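Local atomic coordinates of glycerol dehydratase (Clostridium butyricum, PDB entry 1R9D), a protein that probably dehydrates glycerol to 3-hydroxypropionaldehyde without coenzyme B12, as a member of the glycyl radical enzyme family related to pyruvate formate lyase. Residues 564-567 with 572-575; 459-464 with 577-582; 553-558 with 655-660; 600-603 with 609-612. All blocks are in the same frame, centred on the assembly; numbering follows the deposited sequence.

Contact 1 of 4, residues 564-567 with 572-575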
loop_
_atom_site.group_PDB
_atom_site.type_symbol
_atom_site.label_atom_id
_atom_site.label_comp_id
_atom_site.label_asym_id
_atom_site.label_seq_id
_atom_site.Cartn_x
_atom_site.Cartn_y
_atom_site.Cartn_z
ATOM N N LYS A 564 0.479 -8.318 50.154
ATOM C CA LYS A 564 1.140 -9.519 50.648
ATOM C C LYS A 564 1.279 -9.571 52.169
ATOM O O LYS A 564 1.013 -10.605 52.782
ATOM C CB LYS A 564 2.530 -9.654 50.021
ATOM C CG LYS A 564 3.317 -10.852 50.537
ATOM C CD LYS A 564 4.728 -10.888 49.969
ATOM C CE LYS A 564 5.554 -11.987 50.621
ATOM N NZ LYS A 564 5.797 -11.717 52.074
ATOM N N LYS A 565 1.696 -8.459 52.768
ATOM C CA LYS A 565 1.900 -8.386 54.216
ATOM C C LYS A 565 0.645 -8.205 55.059
ATOM O O LYS A 565 0.371 -8.998 55.963
ATOM C CB LYS A 565 2.861 -7.248 54.562
ATOM C CG LYS A 565 4.295 -7.463 54.122
ATOM C CD LYS A 565 5.167 -6.290 54.561
ATOM C CE LYS A 565 5.192 -6.133 56.081
ATOM N NZ LYS A 565 5.995 -7.197 56.755
ATOM N N ILE A 566 -0.102 -7.145 54.775
ATOM C CA ILE A 566 -1.305 -6.829 55.532
ATOM C C ILE A 566 -2.456 -7.809 55.339
ATOM O O ILE A 566 -3.190 -8.099 56.282
ATOM C CB ILE A 566 -1.807 -5.405 55.195
ATOM C CG1 ILE A 566 -0.680 -4.388 55.404
ATOM C CG2 ILE A 566 -2.999 -5.048 56.072
ATOM C CD1 ILE A 566 -0.112 -4.371 56.810
ATOM N N VAL A 567 -2.615 -8.328 54.127
ATOM C CA VAL A 567 -3.707 -9.251 53.851
ATOM C C VAL A 567 -3.370 -10.736 53.958
ATOM O O VAL A 567 -3.990 -11.459 54.737
ATOM C CB VAL A 567 -4.309 -8.994 52.451
ATOM C CG1 VAL A 567 -5.448 -9.964 52.186
ATOM C CG2 VAL A 567 -4.811 -7.562 52.354
ATOM N N LYS A 572 -4.380 -9.035 58.732
ATOM C CA LYS A 572 -4.940 -7.912 59.480
ATOM C C LYS A 572 -6.344 -7.584 58.983
ATOM O O LYS A 572 -7.208 -7.185 59.760
ATOM C CB LYS A 572 -4.046 -6.676 59.351
ATOM C CG LYS A 572 -2.734 -6.774 60.113
ATOM C CD LYS A 572 -2.985 -6.986 61.599
ATOM C CE LYS A 572 -1.690 -7.006 62.390
ATOM N NZ LYS A 572 -1.030 -5.679 62.372
ATOM N N ILE A 573 -6.558 -7.743 57.682
ATOM C CA ILE A 573 -7.857 -7.487 57.068
ATOM C C ILE A 573 -8.077 -8.549 55.996
ATOM O O ILE A 573 -7.117 -9.123 55.487
ATOM C CB ILE A 573 -7.913 -6.089 56.405
ATOM C CG1 ILE A 573 -6.814 -5.964 55.349
ATOM C CG2 ILE A 573 -7.749 -5.004 57.455
ATOM C CD1 ILE A 573 -6.808 -4.626 54.627
ATOM N N THR A 574 -9.334 -8.817 55.658
ATOM C CA THR A 574 -9.637 -9.819 54.642
ATOM C C THR A 574 -9.623 -9.185 53.256
ATOM O O THR A 574 -9.703 -7.964 53.118
ATOM C CB THR A 574 -11.032 -10.443 54.847
ATOM O OG1 THR A 574 -12.036 -9.439 54.649
ATOM C CG2 THR A 574 -11.162 -11.022 56.242
ATOM N N PRO A 575 -9.515 -10.014 52.208
ATOM C CA PRO A 575 -9.504 -9.477 50.846
ATOM C C PRO A 575 -10.760 -8.643 50.604
ATOM O O PRO A 575 -10.701 -7.572 49.996
ATOM C CB PRO A 575 -9.463 -10.737 49.988
ATOM C CG PRO A 575 -8.641 -11.670 50.825
ATOM C CD PRO A 575 -9.233 -11.461 52.205
HETATM O O HOH W 1 -6.805 -11.929 55.431
#

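Contact 2 of 4, residues 459-464 with 577-582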
loop_
_atom_site.group_PDB
_atom_site.type_symbol
_atom_site.label_atom_id
_atom_site.label_comp_id
_atom_site.label_asym_id
_atom_site.label_seq_id
_atom_site.Cartn_x
_atom_site.Cartn_y
_atom_site.Cartn_z
ATOM N N LEU A 459 -7.520 -3.265 38.732
ATOM C CA LEU A 459 -8.304 -4.257 38.008
ATOM C C LEU A 459 -8.091 -5.671 38.537
ATOM O O LEU A 459 -8.942 -6.537 38.346
ATOM C CB LEU A 459 -7.981 -4.203 36.511
ATOM C CG LEU A 459 -8.510 -2.959 35.791
ATOM C CD1 LEU A 459 -7.987 -2.942 34.362
ATOM C CD2 LEU A 459 -10.039 -2.957 35.807
ATOM N N THR A 460 -6.957 -5.913 39.188
ATOM C CA THR A 460 -6.695 -7.232 39.756
ATOM C C THR A 460 -7.611 -7.387 40.968
ATOM O O THR A 460 -8.269 -8.412 41.145
ATOM C CB THR A 460 -5.227 -7.378 40.212
ATOM O OG1 THR A 460 -4.355 -7.165 39.092
ATOM C CG2 THR A 460 -4.982 -8.773 40.770
ATOM N N ILE A 461 -7.655 -6.348 41.795
ATOM C CA ILE A 461 -8.495 -6.360 42.981
ATOM C C ILE A 461 -9.975 -6.430 42.607
ATOM O O ILE A 461 -10.767 -7.047 43.321
ATOM C CB ILE A 461 -8.226 -5.113 43.853
ATOM C CG1 ILE A 461 -6.853 -5.253 44.518
ATOM C CG2 ILE A 461 -9.330 -4.941 44.895
ATOM C CD1 ILE A 461 -6.452 -4.077 45.380
ATOM N N ASN A 462 -10.344 -5.815 41.485
ATOM C CA ASN A 462 -11.738 -5.827 41.042
ATOM C C ASN A 462 -12.058 -6.845 39.937
ATOM O O ASN A 462 -13.089 -6.746 39.277
ATOM C CB ASN A 462 -12.162 -4.423 40.594
ATOM C CG ASN A 462 -12.182 -3.426 41.746
ATOM O OD1 ASN A 462 -12.593 -3.759 42.859
ATOM N ND2 ASN A 462 -11.755 -2.196 41.479
ATOM N N SER A 463 -11.178 -7.825 39.750
ATOM C CA SER A 463 -11.375 -8.875 38.748
ATOM C C SER A 463 -11.749 -8.387 37.347
ATOM O O SER A 463 -12.664 -8.930 36.723
ATOM C CB SER A 463 -12.444 -9.867 39.222
ATOM O OG SER A 463 -12.022 -10.564 40.378
ATOM N N GLY A 464 -11.046 -7.370 36.856
ATOM C CA GLY A 464 -11.314 -6.855 35.523
ATOM C C GLY A 464 -12.605 -6.077 35.359
ATOM O O GLY A 464 -12.974 -5.722 34.237
ATOM N N GLU A 577 -12.567 -6.964 52.768
ATOM C CA GLU A 577 -12.486 -5.691 53.478
ATOM C C GLU A 577 -11.630 -4.680 52.722
ATOM O O GLU A 577 -11.990 -3.510 52.614
ATOM C CB GLU A 577 -11.917 -5.907 54.885
ATOM C CG GLU A 577 -12.789 -6.793 55.765
ATOM C CD GLU A 577 -12.222 -6.991 57.164
ATOM O OE1 GLU A 577 -11.099 -7.526 57.297
ATOM O OE2 GLU A 577 -12.907 -6.613 58.137
ATOM N N LEU A 578 -10.494 -5.134 52.200
ATOM C CA LEU A 578 -9.611 -4.246 51.454
ATOM C C LEU A 578 -10.305 -3.772 50.182
ATOM O O LEU A 578 -10.290 -2.586 49.865
ATOM C CB LEU A 578 -8.306 -4.963 51.094
ATOM C CG LEU A 578 -7.287 -4.120 50.321
ATOM C CD1 LEU A 578 -6.879 -2.917 51.164
ATOM C CD2 LEU A 578 -6.070 -4.966 49.967
ATOM N N LYS A 579 -10.925 -4.700 49.461
ATOM C CA LYS A 579 -11.615 -4.351 48.225
ATOM C C LYS A 579 -12.663 -3.269 48.467
ATOM O O LYS A 579 -12.741 -2.293 47.720
ATOM C CB LYS A 579 -12.273 -5.592 47.615
ATOM C CG LYS A 579 -13.058 -5.322 46.335
ATOM C CD LYS A 579 -13.577 -6.621 45.726
ATOM C CE LYS A 579 -14.438 -6.354 44.502
ATOM N NZ LYS A 579 -14.868 -7.613 43.829
ATOM N N LYS A 580 -13.460 -3.434 49.519
ATOM C CA LYS A 580 -14.501 -2.459 49.832
ATOM C C LYS A 580 -13.920 -1.118 50.255
ATOM O O LYS A 580 -14.423 -0.068 49.858
ATOM C CB LYS A 580 -15.428 -2.998 50.924
ATOM C CG LYS A 580 -16.258 -4.190 50.469
ATOM C CD LYS A 580 -17.215 -4.670 51.553
ATOM C CE LYS A 580 -17.990 -5.896 51.090
ATOM N NZ LYS A 580 -18.881 -6.431 52.158
ATOM N N THR A 581 -12.856 -1.156 51.051
ATOM C CA THR A 581 -12.216 0.068 51.518
ATOM C C THR A 581 -11.664 0.879 50.347
ATOM O O THR A 581 -11.835 2.094 50.288
ATOM C CB THR A 581 -11.053 -0.238 52.482
ATOM O OG1 THR A 581 -11.514 -1.094 53.534
ATOM C CG2 THR A 581 -10.522 1.045 53.090
ATOM N N LEU A 582 -11.000 0.207 49.413
ATOM C CA LEU A 582 -10.430 0.901 48.266
ATOM C C LEU A 582 -11.517 1.496 47.381
ATOM O O LEU A 582 -11.407 2.634 46.937
ATOM C CB LEU A 582 -9.549 -0.050 47.453
ATOM C CG LEU A 582 -8.308 -0.554 48.188
ATOM C CD1 LEU A 582 -7.617 -1.615 47.347
ATOM C CD2 LEU A 582 -7.370 0.605 48.482
HETATM O O HOH W 2 -12.459 -9.182 42.692
HETATM O O HOH W 3 -15.526 -6.615 40.974
#

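Contact 3 of 4, residues 553-558 with 655-660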
loop_
_atom_site.group_PDB
_atom_site.type_symbol
_atom_site.label_atom_id
_atom_site.label_comp_id
_atom_site.label_asym_id
_atom_site.label_seq_id
_atom_site.Cartn_x
_atom_site.Cartn_y
_atom_site.Cartn_z
ATOM N N VAL A 553 5.722 2.627 38.847
ATOM C CA VAL A 553 6.539 1.592 39.488
ATOM C C VAL A 553 6.538 1.583 41.023
ATOM O O VAL A 553 6.366 0.527 41.630
ATOM C CB VAL A 553 8.007 1.645 38.990
ATOM C CG1 VAL A 553 8.840 0.573 39.705
ATOM C CG2 VAL A 553 8.051 1.397 37.484
ATOM N N ALA A 554 6.734 2.734 41.657
ATOM C CA ALA A 554 6.745 2.764 43.118
ATOM C C ALA A 554 5.370 2.409 43.671
ATOM O O ALA A 554 5.261 1.744 44.705
ATOM C CB ALA A 554 7.174 4.133 43.624
ATOM N N ASN A 555 4.318 2.842 42.980
ATOM C CA ASN A 555 2.963 2.551 43.434
ATOM C C ASN A 555 2.689 1.044 43.407
ATOM O O ASN A 555 2.025 0.509 44.298
ATOM C CB ASN A 555 1.931 3.289 42.571
ATOM C CG ASN A 555 2.147 4.795 42.567
ATOM O OD1 ASN A 555 2.829 5.332 41.696
ATOM N ND2 ASN A 555 1.582 5.479 43.559
ATOM N N ILE A 556 3.210 0.359 42.392
ATOM C CA ILE A 556 3.014 -1.083 42.284
ATOM C C ILE A 556 3.791 -1.846 43.351
ATOM O O ILE A 556 3.264 -2.774 43.960
ATOM C CB ILE A 556 3.408 -1.599 40.867
ATOM C CG1 ILE A 556 2.227 -1.418 39.909
ATOM C CG2 ILE A 556 3.774 -3.081 40.915
ATOM C CD1 ILE A 556 1.627 -0.040 39.919
ATOM N N GLY A 557 5.042 -1.460 43.579
ATOM C CA GLY A 557 5.836 -2.133 44.591
ATOM C C GLY A 557 5.221 -1.963 45.970
ATOM O O GLY A 557 5.059 -2.934 46.717
ATOM N N ASP A 558 4.870 -0.725 46.306
ATOM C CA ASP A 558 4.267 -0.427 47.602
ATOM C C ASP A 558 2.896 -1.098 47.746
ATOM O O ASP A 558 2.542 -1.568 48.827
ATOM C CB ASP A 558 4.148 1.094 47.796
ATOM C CG ASP A 558 5.507 1.796 47.816
ATOM O OD1 ASP A 558 6.520 1.137 48.143
ATOM O OD2 ASP A 558 5.572 3.012 47.521
ATOM N N THR A 655 -5.374 3.066 45.851
ATOM C CA THR A 655 -4.559 1.864 45.721
ATOM C C THR A 655 -4.085 1.340 47.084
ATOM O O THR A 655 -4.055 2.082 48.068
ATOM C CB THR A 655 -3.358 2.130 44.779
ATOM O OG1 THR A 655 -2.769 3.402 45.086
ATOM C CG2 THR A 655 -3.827 2.130 43.323
ATOM N N PRO A 656 -3.721 0.046 47.154
ATOM C CA PRO A 656 -3.249 -0.643 48.366
ATOM C C PRO A 656 -2.070 -0.027 49.114
ATOM O O PRO A 656 -1.811 -0.392 50.259
ATOM C CB PRO A 656 -2.924 -2.050 47.862
ATOM C CG PRO A 656 -3.883 -2.237 46.738
ATOM C CD PRO A 656 -3.810 -0.903 46.028
ATOM N N ASP A 657 -1.343 0.884 48.479
ATOM C CA ASP A 657 -0.208 1.518 49.144
ATOM C C ASP A 657 -0.676 2.649 50.060
ATOM O O ASP A 657 0.129 3.262 50.762
ATOM C CB ASP A 657 0.797 2.053 48.112
ATOM C CG ASP A 657 0.168 3.016 47.114
ATOM O OD1 ASP A 657 -1.077 3.115 47.082
ATOM O OD2 ASP A 657 0.925 3.664 46.354
ATOM N N GLY A 658 -1.979 2.921 50.041
ATOM C CA GLY A 658 -2.538 3.971 50.878
ATOM C C GLY A 658 -2.810 5.272 50.142
ATOM O O GLY A 658 -3.276 6.249 50.739
ATOM N N ARG A 659 -2.513 5.289 48.847
ATOM C CA ARG A 659 -2.726 6.466 48.008
ATOM C C ARG A 659 -4.221 6.638 47.728
ATOM O O ARG A 659 -4.903 5.679 47.376
ATOM C CB ARG A 659 -1.957 6.297 46.683
ATOM C CG ARG A 659 -2.211 7.395 45.666
ATOM C CD ARG A 659 -1.584 7.090 44.302
ATOM N NE ARG A 659 -2.467 7.579 43.245
ATOM C CZ ARG A 659 -3.618 7.003 42.914
ATOM N NH1 ARG A 659 -4.017 5.904 43.546
ATOM N NH2 ARG A 659 -4.394 7.549 41.984
ATOM N N LYS A 660 -4.733 7.857 47.882
ATOM C CA LYS A 660 -6.152 8.112 47.637
ATOM C C LYS A 660 -6.474 8.295 46.158
ATOM O O LYS A 660 -5.616 8.678 45.364
ATOM C CB LYS A 660 -6.620 9.347 48.410
ATOM C CG LYS A 660 -6.445 9.230 49.913
ATOM C CD LYS A 660 -7.309 10.240 50.652
ATOM C CE LYS A 660 -8.786 9.958 50.417
ATOM N NZ LYS A 660 -9.663 10.864 51.202
HETATM O O HOH W 4 3.538 4.542 46.990
#

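Contact 4 of 4, residues 600-603 with 609-612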
loop_
_atom_site.group_PDB
_atom_site.type_symbol
_atom_site.label_atom_id
_atom_site.label_comp_id
_atom_site.label_asym_id
_atom_site.label_seq_id
_atom_site.Cartn_x
_atom_site.Cartn_y
_atom_site.Cartn_z
ATOM N N PRO A 600 5.963 -1.362 54.544
ATOM C CA PRO A 600 7.266 -0.968 53.978
ATOM C C PRO A 600 7.141 -0.254 52.625
ATOM O O PRO A 600 6.393 -0.698 51.761
ATOM C CB PRO A 600 8.010 -2.300 53.845
ATOM C CG PRO A 600 7.379 -3.162 54.897
ATOM C CD PRO A 600 5.916 -2.814 54.781
ATOM N N LYS A 601 7.892 0.832 52.446
ATOM C CA LYS A 601 7.845 1.605 51.204
ATOM C C LYS A 601 9.139 1.573 50.387
ATOM O O LYS A 601 10.244 1.576 50.931
ATOM C CB LYS A 601 7.481 3.065 51.514
ATOM C CG LYS A 601 6.081 3.260 52.093
ATOM C CD LYS A 601 5.000 3.031 51.045
ATOM C CE LYS A 601 3.590 3.149 51.631
ATOM N NZ LYS A 601 3.217 1.966 52.470
ATOM N N PHE A 602 8.976 1.549 49.068
ATOM C CA PHE A 602 10.085 1.538 48.121
ATOM C C PHE A 602 10.939 2.798 48.283
ATOM O O PHE A 602 10.411 3.897 48.459
ATOM C CB PHE A 602 9.501 1.472 46.703
ATOM C CG PHE A 602 10.522 1.517 45.603
ATOM C CD1 PHE A 602 11.420 0.468 45.420
ATOM C CD2 PHE A 602 10.544 2.587 44.705
ATOM C CE1 PHE A 602 12.323 0.478 44.360
ATOM C CE2 PHE A 602 11.447 2.607 43.635
ATOM C CZ PHE A 602 12.337 1.548 43.464
ATOM N N GLY A 603 12.260 2.642 48.230
ATOM C CA GLY A 603 13.136 3.796 48.355
ATOM C C GLY A 603 13.851 3.942 49.685
ATOM O O GLY A 603 14.457 4.982 49.947
ATOM N N VAL A 609 10.116 -4.910 50.087
ATOM C CA VAL A 609 9.304 -4.144 49.155
ATOM C C VAL A 609 10.054 -3.867 47.850
ATOM O O VAL A 609 9.468 -3.935 46.773
ATOM C CB VAL A 609 8.804 -2.816 49.790
ATOM C CG1 VAL A 609 9.977 -1.993 50.310
ATOM C CG2 VAL A 609 7.988 -2.028 48.766
ATOM N N ASP A 610 11.348 -3.577 47.939
ATOM C CA ASP A 610 12.127 -3.302 46.738
ATOM C C ASP A 610 12.043 -4.450 45.722
ATOM O O ASP A 610 11.937 -4.209 44.520
ATOM C CB ASP A 610 13.591 -3.024 47.095
ATOM C CG ASP A 610 13.768 -1.744 47.897
ATOM O OD1 ASP A 610 12.769 -1.021 48.096
ATOM O OD2 ASP A 610 14.907 -1.463 48.324
ATOM N N ASN A 611 12.079 -5.695 46.195
ATOM C CA ASN A 611 11.992 -6.829 45.278
ATOM C C ASN A 611 10.615 -6.992 44.639
ATOM O O ASN A 611 10.487 -7.609 43.577
ATOM C CB ASN A 611 12.398 -8.130 45.976
ATOM C CG ASN A 611 13.883 -8.185 46.266
ATOM O OD1 ASN A 611 14.693 -7.684 45.484
ATOM N ND2 ASN A 611 14.251 -8.803 47.384
ATOM N N LEU A 612 9.585 -6.448 45.279
ATOM C CA LEU A 612 8.244 -6.532 44.716
ATOM C C LEU A 612 8.067 -5.428 43.678
ATOM O O LEU A 612 7.288 -5.571 42.738
ATOM C CB LEU A 612 7.184 -6.438 45.819
ATOM C CG LEU A 612 7.010 -7.757 46.587
ATOM C CD1 LEU A 612 5.981 -7.596 47.695
ATOM C CD2 LEU A 612 6.571 -8.849 45.616
HETATM O O HOH W 5 12.724 0.410 50.414
#

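Contact 1 of 4, residues 564-567 with 572-575
The backbone N of K572 donates to the carbonyl O of I566 at 2.9 Å, and this bond closes the short reversal between the two segments. Next to this bond, CB of K572 rests on CG2 of I566 at 3.8 Å. A lysine suits this outer place because the rest of its chain bends at chi2 and chi4 and carries the ammonium away from the helix. One water sits between the two backbones, 2.9 Å from V567 O and 2.8 Å from I573 O.

The arrangement is a helical (alpha-alpha) hairpin, in which helix 553-569 gives way to helix 575-583. T574 occupies the N-cap of the second helix: its side chain caps a backbone N of the first turn, while OE1 of E577 accepts from the backbone N of T574, a reciprocal pattern consistent with a capping box. P575 follows in the first turn. Proline has no N-H, and the N-H groups of a helix's first turn have no carbonyl acceptor within the helix, which means that the ring costs no bond there.

Beside the polar bonds the branched residues interlock. With CG1 of I573 set between its own backbone N and carbonyl carbon (chi1 58°), this atom meets CG2 of V567 at 3.9 Å and CG2 of I566 at 4.0 Å. The other V567 methyl, CG1, touches CG of P575 at 3.9 Å. L595 of helix 590-597 also packs on I566 and K572, while L578 packs on V567 and I573.

Contact 2 of 4, residues 459-464 with 577-582
This is the packing of a helix terminus against the flank of another helix: the end of helix 453-461 and the turn after it lie on helix 575-583, apolar on one side and hydrated on the other. On the apolar side the ends of I461 and L582 cross at about a right angle, CD1 of I461 lying 3.4 Å from CD1 of L582, which is tight for two methyl carbons. The other branch of I461, CG2, slides past K579 in the opposite direction and comes within 4.0 Å of its CG.

K579 leaves its helix with CG anti to the backbone N (chi1 178°) and stays extended to its end, so that its methylenes run alongside the helix terminus. OD1 of N462 is the acceptor of N583 ND2; CE of K579 only packs beside it, at 3.6 Å. A Schellman motif ends the helix here: G464 N bonds to L459 O, S463 N bonds to T460 O, and S463 adopts positive phi.

Two waters then join NZ of K579 to the terminus. One, 3.1 Å from NZ, donates to I461 O at 2.8 Å and is hydrogen-bonded to S463 OG at 2.7 Å; the other bridges NZ to N462 O. NZ also forms a salt bridge with E479. A long lysine fits because its apolar stem can pack while its ammonium is joined to I461 O and N462 O through water; the partly negative C-terminal end of helix 453-461 would probably favour a cation there.

Contact 3 of 4, residues 553-558 with 655-660
D558 and D657 meet through their methylenes, CB to CB at 3.5 Å, the tightly packed part of the contact, where the beta turn of 655-658 presses on helix 553-569. ND2 of N555 lies 3.6 Å from CD of R659, with the amide and guanidinium planes nearly perpendicular. The same ND2 makes a weak hydrogen bond to OD2 of D657 at 3.4 Å, while OD1 of N555 is taken by A666 N.

The carboxylate side is looser, with one water between the carboxylates. OD2 of D558 and OD2 of D657 remain 4.8 Å apart, and the water donates to both, at 2.6 and 2.8 Å, which probably eases the proximity of the like charges. D558 OD1 accepts from F602 N of the loop at 600-603.

With CG between the backbone N and the carbonyl carbon (chi1 56°), D657 folds back over its own turn. Its OD1 accepts from T655 OG1 at 2.6 Å and from R659 N, on opposite faces of the carboxylate. T655 OG1 in turn accepts from R659 NH1; R659 NH2 bonds Q663 O. G658 N to T655 O and T655 N to R659 O fit a type I turn with a G1 bulge at positive-phi G658, overlapped by an Asx turn at D657.

Contact 4 of 4, residues 600-603 with 609-612
V609 points its CG1 between its own backbone N and carbonyl carbon (chi1 55°), which leaves CG2 anti to the N and lays both methyls against one side of the loop backbone of P600 to F602. CG1 comes 3.6 Å from K601 O, while CG2 comes equally close to P600 O. A beta-branched residue fits here because it covers two successive peptides from one position. CB of P600 adds an apolar touch on CG1 of V609 at 4.1 Å, and CB of F602 lies more loosely over CG2.

F602 holds its ring anti to the backbone N (chi1 177°), which carries it past V609 to the next residue of the helix. There CD1 of the ring meets OD1 of D610 at 3.3 Å, with the carboxylate and ring planes 83° apart. Beyond this contact the ring packs on A613 of the same helix and on S686 and V687 of helix 680-687.

The carboxylate of D610 is shared between the loop and residues of the 680-689 region. A water donates to its OD1 at 2.7 Å and to K601 O at 2.8 Å, tying helix and loop without a direct bond. OD2 is hydrogen-bonded to S686 OG and forms a salt bridge with K689 NZ. G603 follows with a positive phi and a backbone geometry in which a beta carbon would collide with the preceding carbonyl O.

The whole is a helix-loop-helix connection in which the loop after helix 590-597 crosses the first turn of helix 607-624.

From the N terminus, the end of helix 453-461 comes first and provides the first half of contact 2. Helix 553-569 then opens contact 3 with its first turns, and contact 1 closes a short loop between its later turns and the residues leading into helix 575-583. That helix completes contact 2, so contact 1 is nested within it. Contact 4 next closes a second short loop, from 600-603 to helix 607-624, and the turn of 655-660 finally closes contact 3 around both contact 1 and contact 4. Contacts 2 and 3 cross, and P656 packs on I461 and L582 where they meet. Helix 553-569 is thereby tied to the loop before helix 575-583 and to the turn at 655-660.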